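Local coordinates for uncharacterized protein (Legionella pneumophila subsp. pneumophila, PDB 5T2X) that is of unknown function but folds as an all-helical protein of the DUF5630 family, at residues A[83-91]-A[164-172]. Residues are numbered along the deposited sequence; the frame is centred on the assembly and turned at random.
Sequences FEEYPPLTV and ACQYHWTPG
Tyr-86 OH meets the imidazole of His-168 at its edge, in the ring plane, while the methylene CB of Tyr-167 lies over one face of that imidazole, offset toward the rim. The Tyr-86 OH–His-168 ND1 hydrogen bond measures 2.7 Å, and either atom could be the donor. Tyr-167 O comes to the edge of the Tyr-86 ring, near its plane, 3.3 Å from Tyr-86 CE1. Tyr-86 CG lies between backbone N and carbonyl carbon (chi1 56°), a placing that carries its hydroxyl to His-168 ND1. The indole of Trp-169 has Pro-87 O at its edge: Trp-169 NE1 donates to Pro-87 O over 3.1 Å with an N-H...O angle of 162°, the donor tilted somewhat from the carbonyl plane. The Tyr-86 and Trp-169 rings meet obliquely, planes at 80°. Leu-89 crosses Tyr-167 and His-168 at about a right angle, one methyl to each ring: CD2 lies 3.6 Å from Tyr-167 CD1, and CD1 3.6 Å from His-168 CE1. Pro-88, entered through a cis peptide bond, sets CG 3.6 Å from Tyr-167 CD1. His-168 NE2 is hydrogen-bonded to His-130 O, so both imidazole nitrogens have partners, which should restrain the ring's rotation; His-130 also stacks on Tyr-167. The arrangement is that of an interhelical loop, between helices 66-76 and 91-111, packed against the short turn linking consecutive helices 153-167 and 169-185 in an all-helical, strand-free fold.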
ATOM      1  N   PHE A  83      -5.616   8.659   9.848  1.00 49.09           N
ATOM      2  CA  PHE A  83      -5.341   7.323   9.341  1.00 46.92           C
ATOM      3  C   PHE A  83      -6.118   6.280  10.137  1.00 45.17           C
ATOM      4  O   PHE A  83      -6.368   6.437  11.334  1.00 48.97           O
ATOM      5  CB  PHE A  83      -3.844   7.017   9.407  1.00 40.44           C
ATOM      6  CG  PHE A  83      -3.019   7.799   8.424  1.00 33.01           C
ATOM      7  CD1 PHE A  83      -2.392   8.973   8.805  1.00 37.03           C
ATOM      8  CD2 PHE A  83      -2.870   7.357   7.121  1.00 36.48           C
ATOM      9  CE1 PHE A  83      -1.630   9.693   7.903  1.00 39.27           C
ATOM     10  CE2 PHE A  83      -2.112   8.073   6.213  1.00 31.46           C
ATOM     11  CZ  PHE A  83      -1.491   9.242   6.605  1.00 38.10           C
ATOM     12  N   GLU A  84      -6.502   5.207   9.453  1.00 39.63           N
ATOM     13  CA  GLU A  84      -7.225   4.106  10.067  1.00 44.32           C
ATOM     14  C   GLU A  84      -6.462   2.808   9.840  1.00 44.07           C
ATOM     15  O   GLU A  84      -5.767   2.645   8.833  1.00 44.92           O
ATOM     16  CB  GLU A  84      -8.648   3.989   9.503  1.00 42.58           C
ATOM     17  CG  GLU A  84      -9.477   5.258   9.651  1.00 53.40           C
ATOM     18  CD  GLU A  84     -10.896   5.097   9.137  1.00 63.91           C
ATOM     19  OE1 GLU A  84     -11.315   3.946   8.889  1.00 65.69           O
ATOM     20  OE2 GLU A  84     -11.591   6.123   8.981  1.00 60.28           O
ATOM     21  N   GLU A  85      -6.592   1.889  10.789  1.00 41.31           N
ATOM     22  CA  GLU A  85      -5.929   0.598  10.720  1.00 41.89           C
ATOM     23  C   GLU A  85      -6.871  -0.449  10.141  1.00 43.53           C
ATOM     24  O   GLU A  85      -8.086  -0.398  10.349  1.00 45.99           O
ATOM     25  CB  GLU A  85      -5.451   0.155  12.104  1.00 38.38           C
ATOM     26  CG  GLU A  85      -4.669   1.214  12.862  1.00 42.90           C
ATOM     27  CD  GLU A  85      -4.326   0.782  14.274  1.00 49.54           C
ATOM     28  OE1 GLU A  85      -4.029  -0.414  14.476  1.00 54.42           O
ATOM     29  OE2 GLU A  85      -4.362   1.638  15.184  1.00 54.37           O
ATOM     30  N   TYR A  86      -6.294  -1.403   9.405  1.00 42.62           N
ATOM     31  CA  TYR A  86      -7.064  -2.510   8.857  1.00 38.02           C
ATOM     32  C   TYR A  86      -6.114  -3.631   8.477  1.00 41.99           C
ATOM     33  O   TYR A  86      -5.034  -3.352   7.939  1.00 43.33           O
ATOM     34  CB  TYR A  86      -7.892  -2.079   7.640  1.00 41.47           C
ATOM     35  CG  TYR A  86      -7.094  -1.456   6.515  1.00 47.08           C
ATOM     36  CD1 TYR A  86      -6.616  -2.230   5.463  1.00 41.68           C
ATOM     37  CD2 TYR A  86      -6.831  -0.093   6.495  1.00 37.97           C
ATOM     38  CE1 TYR A  86      -5.891  -1.665   4.431  1.00 38.77           C
ATOM     39  CE2 TYR A  86      -6.106   0.481   5.468  1.00 34.42           C
ATOM     40  CZ  TYR A  86      -5.641  -0.309   4.438  1.00 35.83           C
ATOM     41  OH  TYR A  86      -4.921   0.260   3.412  1.00 38.35           O
ATOM     42  N   PRO A  87      -6.465  -4.886   8.744  1.00 46.60           N
ATOM     43  CA  PRO A  87      -5.595  -6.005   8.364  1.00 45.65           C
ATOM     44  C   PRO A  87      -5.547  -6.162   6.854  1.00 51.02           C
ATOM     45  O   PRO A  87      -6.363  -5.563   6.138  1.00 41.04           O
ATOM     46  CB  PRO A  87      -6.268  -7.212   9.039  1.00 42.83           C
ATOM     47  CG  PRO A  87      -7.685  -6.817   9.178  1.00 44.57           C
ATOM     48  CD  PRO A  87      -7.682  -5.339   9.435  1.00 43.01           C
ATOM     49  N   PRO A  88      -4.613  -6.971   6.321  1.00 43.20           N
ATOM     50  CA  PRO A  88      -3.633  -7.826   7.008  1.00 39.36           C
ATOM     51  C   PRO A  88      -2.381  -7.108   7.522  1.00 47.75           C
ATOM     52  O   PRO A  88      -1.554  -7.745   8.175  1.00 53.49           O
ATOM     53  CB  PRO A  88      -3.254  -8.840   5.926  1.00 41.08           C
ATOM     54  CG  PRO A  88      -3.400  -8.083   4.659  1.00 36.31           C
ATOM     55  CD  PRO A  88      -4.566  -7.153   4.860  1.00 33.41           C
ATOM     56  N   LEU A  89      -2.241  -5.816   7.242  1.00 43.64           N
ATOM     57  CA  LEU A  89      -1.053  -5.085   7.663  1.00 41.18           C
ATOM     58  C   LEU A  89      -1.111  -4.760   9.150  1.00 38.83           C
ATOM     59  O   LEU A  89      -2.174  -4.454   9.695  1.00 40.87           O
ATOM     60  CB  LEU A  89      -0.896  -3.797   6.855  1.00 41.85           C
ATOM     61  CG  LEU A  89      -0.490  -3.952   5.389  1.00 43.82           C
ATOM     62  CD1 LEU A  89      -0.169  -2.596   4.776  1.00 46.25           C
ATOM     63  CD2 LEU A  89       0.693  -4.898   5.253  1.00 32.69           C
ATOM     64  N   THR A  90       0.046  -4.827   9.805  1.00 37.83           N
ATOM     65  CA  THR A  90       0.146  -4.466  11.209  1.00 42.27           C
ATOM     66  C   THR A  90       0.335  -2.958  11.353  1.00 40.54           C
ATOM     67  O   THR A  90       0.580  -2.237  10.381  1.00 41.56           O
ATOM     68  CB  THR A  90       1.298  -5.214  11.881  1.00 38.88           C
ATOM     69  OG1 THR A  90       2.546  -4.742  11.359  1.00 49.30           O
ATOM     70  CG2 THR A  90       1.183  -6.708  11.619  1.00 34.43           C
ATOM     71  N   VAL A  91       0.219  -2.478  12.594  1.00 36.59           N
ATOM     72  CA  VAL A  91       0.309  -1.040  12.831  1.00 30.45           C
ATOM     73  C   VAL A  91       1.728  -0.533  12.589  1.00 31.79           C
ATOM     74  O   VAL A  91       1.919   0.621  12.186  1.00 35.96           O
ATOM     75  CB  VAL A  91      -0.191  -0.701  14.250  1.00 36.60           C
ATOM     76  CG1 VAL A  91       0.707  -1.328  15.308  1.00 31.33           C
ATOM     77  CG2 VAL A  91      -0.292   0.808  14.442  1.00 30.85           C
ATOM     78  N   ALA A 164      -0.530  -4.298  -4.162  1.00 31.18           N
ATOM     79  CA  ALA A 164      -1.523  -3.444  -3.523  1.00 31.78           C
ATOM     80  C   ALA A 164      -2.837  -4.185  -3.307  1.00 35.06           C
ATOM     81  O   ALA A 164      -3.565  -3.892  -2.354  1.00 42.88           O
ATOM     82  CB  ALA A 164      -1.746  -2.182  -4.355  1.00 29.12           C
ATOM     83  N   CYS A 165      -3.150  -5.152  -4.175  1.00 38.83           N
ATOM     84  CA  CYS A 165      -4.363  -5.942  -3.999  1.00 30.77           C
ATOM     85  C   CYS A 165      -4.263  -6.870  -2.797  1.00 31.09           C
ATOM     86  O   CYS A 165      -5.285  -7.198  -2.185  1.00 35.84           O
ATOM     87  CB  CYS A 165      -4.651  -6.760  -5.258  1.00 29.74           C
ATOM     88  SG  CYS A 165      -4.950  -5.781  -6.737  1.00 38.79           S
ATOM     89  N   GLN A 166      -3.050  -7.308  -2.448  1.00 35.48           N
ATOM     90  CA  GLN A 166      -2.886  -8.237  -1.337  1.00 40.34           C
ATOM     91  C   GLN A 166      -3.182  -7.595   0.010  1.00 40.42           C
ATOM     92  O   GLN A 166      -3.503  -8.310   0.965  1.00 44.87           O
ATOM     93  CB  GLN A 166      -1.465  -8.805  -1.317  1.00 39.51           C
ATOM     94  CG  GLN A 166      -1.105  -9.671  -2.506  1.00 58.36           C
ATOM     95  CD  GLN A 166       0.239 -10.353  -2.333  1.00 68.34           C
ATOM     96  OE1 GLN A 166       0.727 -10.510  -1.214  1.00 55.25           O
ATOM     97  NE2 GLN A 166       0.848 -10.758  -3.442  1.00 77.35           N
ATOM     98  N   TYR A 167      -3.083  -6.269   0.115  1.00 35.64           N
ATOM     99  CA  TYR A 167      -3.154  -5.614   1.412  1.00 42.71           C
ATOM    100  C   TYR A 167      -4.125  -4.445   1.492  1.00 41.77           C
ATOM    101  O   TYR A 167      -4.412  -3.997   2.607  1.00 41.42           O
ATOM    102  CB  TYR A 167      -1.763  -5.108   1.831  1.00 33.20           C
ATOM    103  CG  TYR A 167      -0.658  -6.137   1.725  1.00 39.33           C
ATOM    104  CD1 TYR A 167      -0.481  -7.102   2.708  1.00 43.38           C
ATOM    105  CD2 TYR A 167       0.221  -6.132   0.650  1.00 40.47           C
ATOM    106  CE1 TYR A 167       0.534  -8.040   2.617  1.00 35.99           C
ATOM    107  CE2 TYR A 167       1.239  -7.066   0.549  1.00 35.48           C
ATOM    108  CZ  TYR A 167       1.390  -8.016   1.536  1.00 44.31           C
ATOM    109  OH  TYR A 167       2.401  -8.946   1.441  1.00 56.23           O
ATOM    110  N   HIS A 168      -4.645  -3.936   0.371  1.00 33.59           N
ATOM    111  CA  HIS A 168      -5.353  -2.661   0.416  1.00 37.06           C
ATOM    112  C   HIS A 168      -6.739  -2.711  -0.218  1.00 31.06           C
ATOM    113  O   HIS A 168      -7.260  -1.666  -0.622  1.00 38.52           O
ATOM    114  CB  HIS A 168      -4.497  -1.567  -0.224  1.00 29.52           C
ATOM    115  CG  HIS A 168      -3.191  -1.360   0.476  1.00 31.12           C
ATOM    116  ND1 HIS A 168      -3.103  -0.796   1.731  1.00 28.09           N
ATOM    117  CD2 HIS A 168      -1.924  -1.674   0.115  1.00 29.32           C
ATOM    118  CE1 HIS A 168      -1.837  -0.756   2.105  1.00 34.94           C
ATOM    119  NE2 HIS A 168      -1.101  -1.282   1.143  1.00 30.74           N
ATOM    120  N   TRP A 169      -7.345  -3.893  -0.309  1.00 35.38           N
ATOM    121  CA  TRP A 169      -8.795  -4.056  -0.507  1.00 38.68           C
ATOM    122  C   TRP A 169      -9.236  -3.314  -1.768  1.00 39.76           C
ATOM    123  O   TRP A 169      -8.646  -3.534  -2.839  1.00 36.33           O
ATOM    124  CB  TRP A 169      -9.491  -3.623   0.779  1.00 37.32           C
ATOM    125  CG  TRP A 169      -9.242  -4.534   1.939  1.00 39.59           C
ATOM    126  CD1 TRP A 169      -8.154  -4.538   2.759  1.00 37.82           C
ATOM    127  CD2 TRP A 169     -10.107  -5.572   2.412  1.00 47.92           C
ATOM    128  NE1 TRP A 169      -8.283  -5.519   3.713  1.00 46.60           N
ATOM    129  CE2 TRP A 169      -9.475  -6.168   3.521  1.00 52.62           C
ATOM    130  CE3 TRP A 169     -11.354  -6.056   2.005  1.00 47.05           C
ATOM    131  CZ2 TRP A 169     -10.047  -7.223   4.228  1.00 47.25           C
ATOM    132  CZ3 TRP A 169     -11.920  -7.105   2.707  1.00 45.33           C
ATOM    133  CH2 TRP A 169     -11.267  -7.677   3.806  1.00 40.03           C
ATOM    134  N   THR A 170     -10.247  -2.438  -1.694  1.00 40.61           N
ATOM    135  CA  THR A 170     -10.785  -1.820  -2.906  1.00 34.64           C
ATOM    136  C   THR A 170      -9.795  -0.873  -3.574  1.00 33.15           C
ATOM    137  O   THR A 170      -9.622  -0.968  -4.801  1.00 40.95           O
ATOM    138  CB  THR A 170     -12.114  -1.124  -2.585  1.00 37.00           C
ATOM    139  OG1 THR A 170     -13.123  -2.109  -2.334  1.00 39.76           O
ATOM    140  CG2 THR A 170     -12.551  -0.224  -3.732  1.00 36.98           C
ATOM    141  N   PRO A 171      -9.132   0.055  -2.867  1.00 41.67           N
ATOM    142  CA  PRO A 171      -8.142   0.899  -3.557  1.00 33.71           C
ATOM    143  C   PRO A 171      -7.016   0.108  -4.197  1.00 38.51           C
ATOM    144  O   PRO A 171      -6.466   0.548  -5.216  1.00 33.65           O
ATOM    145  CB  PRO A 171      -7.625   1.814  -2.439  1.00 37.62           C
ATOM    146  CG  PRO A 171      -8.741   1.877  -1.470  1.00 37.01           C
ATOM    147  CD  PRO A 171      -9.341   0.505  -1.477  1.00 36.71           C
ATOM    148  N   GLY A 172      -6.658  -1.048  -3.635  1.00 36.44           N
ATOM    149  CA  GLY A 172      -5.649  -1.882  -4.268  1.00 35.81           C
ATOM    150  C   GLY A 172      -6.118  -2.446  -5.597  1.00 36.94           C
ATOM    151  O   GLY A 172      -5.402  -2.384  -6.601  1.00 35.21           O
TER